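Local structure of DyP2 (Amycolatopsis sp. ATCC 39116, 4G2C) at residues V255-A260 and M484-F489. The protein probably uses its haem to reduce peroxide while oxidising dyes and other substrates, as a multifunctional, manganese-binding dye-decolourising peroxidase from a lignin-reactive bacterium. Residues are numbered along the deposited sequence; the frame is centred on the assembly and turned at random.
Sequences VPDPAA and MPSLAF
Asp257 meets Ser486 because its CG stands anti to the backbone N (chi1 -173°), which carries the carboxylate across to the start of helix 487-491, while the Ser486 hydroxyl, set between its own N and carbonyl carbon (chi1 66°), faces both Asp257 and the helix. Two donors of one residue then grip a single oxygen. Ser486 OG gives its proton to Asp257 OD2 at 2.7 Å, arriving on the anti side and close to the carboxylate plane. Ser486 N lies 2.8 Å from the same Asp257 OD2, but well above that plane, with an N-H...O angle of 158°. Since OG donates to Asp257, its acceptor side can serve the helix: Phe489 N bonds to Ser486 OG over 3.2 Å, the N-cap bond. Asp257 is thus second shell to the cap, fixing its hydroxyl. Its buried charge would probably be eased by these donors and the nearby helix N-terminus. With an alanine in place of Asp257, Ser486 N would probably lose its acceptor and the capping hydroxyl be free to turn.

Carbon atoms crowd round the polar centre. Phe489 CB lies 3.2 Å and Pro485 CB 3.5 Å from Asp257 OD2. Ala259 CB makes apolar contact with Phe489 CE1 at 3.5 Å, obliquely to the ring, whereas Ala259 O lies in the ring plane at its edge, 3.6 Å from Phe489 CD1. A type I turn from Asp257 to Ala260 presents the carboxylate and Ala259, closed by Ala260 N to Asp257 O at 3.0 Å. Strand 267-278 pairs with both 255-256 and 474-484, so the contact joins the turn that follows strand 255-256 to the junction between strand 474-484 and helix 487-491. It is a serine N-cap buttressed by an aspartate from a beta turn, at the C-terminal helix of this DyP-type peroxidase.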
# COMPACT_ATOMS: atom_id res chain seq x y z
N VAL A 255 4.18 -12.36 11.38
CA VAL A 255 5.47 -13.01 11.58
C VAL A 255 5.68 -13.10 13.09
O VAL A 255 5.43 -12.14 13.82
CB VAL A 255 6.61 -12.13 11.00
CG1 VAL A 255 7.94 -12.82 11.13
CG2 VAL A 255 6.34 -11.76 9.53
N PRO A 256 6.12 -14.27 13.58
CA PRO A 256 6.47 -14.38 15.00
C PRO A 256 7.50 -13.32 15.34
O PRO A 256 8.42 -13.10 14.56
CB PRO A 256 7.09 -15.78 15.11
CG PRO A 256 6.49 -16.56 13.91
CD PRO A 256 6.26 -15.55 12.84
N ASP A 257 7.32 -12.64 16.47
CA ASP A 257 8.25 -11.60 16.91
C ASP A 257 9.44 -12.23 17.63
O ASP A 257 9.34 -12.64 18.78
CB ASP A 257 7.52 -10.63 17.83
CG ASP A 257 8.36 -9.43 18.19
OD1 ASP A 257 9.53 -9.38 17.75
OD2 ASP A 257 7.85 -8.54 18.91
N PRO A 258 10.59 -12.33 16.94
CA PRO A 258 11.66 -13.20 17.46
C PRO A 258 12.24 -12.81 18.83
O PRO A 258 12.62 -13.70 19.60
CB PRO A 258 12.73 -13.16 16.35
CG PRO A 258 12.42 -11.96 15.53
CD PRO A 258 10.93 -11.70 15.66
N ALA A 259 12.30 -11.52 19.12
CA ALA A 259 12.85 -11.05 20.39
C ALA A 259 11.79 -10.92 21.49
O ALA A 259 12.09 -10.42 22.57
CB ALA A 259 13.56 -9.71 20.19
N ALA A 260 10.56 -11.33 21.21
CA ALA A 260 9.48 -11.19 22.18
C ALA A 260 9.55 -12.27 23.26
O ALA A 260 10.22 -13.28 23.10
CB ALA A 260 8.14 -11.27 21.47
N MET A 484 7.20 -3.90 12.49
CA MET A 484 6.39 -3.54 13.66
C MET A 484 6.37 -4.73 14.60
O MET A 484 5.76 -5.75 14.31
CB MET A 484 4.96 -3.11 13.31
CG MET A 484 4.75 -2.41 11.99
SD MET A 484 5.64 -0.88 11.62
CE MET A 484 7.23 -1.53 11.13
N PRO A 485 7.05 -4.61 15.74
CA PRO A 485 7.11 -5.71 16.71
C PRO A 485 5.86 -5.77 17.57
O PRO A 485 5.02 -4.88 17.53
CB PRO A 485 8.32 -5.35 17.57
CG PRO A 485 8.40 -3.87 17.47
CD PRO A 485 7.95 -3.50 16.10
N SER A 486 5.74 -6.85 18.34
CA SER A 486 4.61 -7.04 19.21
C SER A 486 4.66 -6.04 20.37
O SER A 486 5.74 -5.56 20.73
CB SER A 486 4.61 -8.46 19.76
OG SER A 486 5.74 -8.65 20.60
N LEU A 487 3.50 -5.76 20.95
CA LEU A 487 3.43 -4.88 22.12
C LEU A 487 4.21 -5.43 23.31
O LEU A 487 4.86 -4.66 24.02
CB LEU A 487 1.98 -4.60 22.52
CG LEU A 487 1.12 -3.87 21.48
CD1 LEU A 487 -0.30 -3.61 22.01
CD2 LEU A 487 1.79 -2.60 20.99
N ALA A 488 4.15 -6.74 23.53
CA ALA A 488 4.88 -7.38 24.62
C ALA A 488 6.39 -7.18 24.47
O ALA A 488 7.11 -7.01 25.45
CB ALA A 488 4.53 -8.87 24.72
N PHE A 489 6.88 -7.19 23.23
CA PHE A 489 8.30 -6.89 23.02
C PHE A 489 8.63 -5.48 23.48
O PHE A 489 9.61 -5.26 24.19
CB PHE A 489 8.69 -7.04 21.55
CG PHE A 489 10.03 -6.43 21.25
CD1 PHE A 489 11.21 -7.12 21.54
CD2 PHE A 489 10.12 -5.15 20.70
CE1 PHE A 489 12.44 -6.55 21.27
CE2 PHE A 489 11.35 -4.58 20.43
CZ PHE A 489 12.51 -5.27 20.72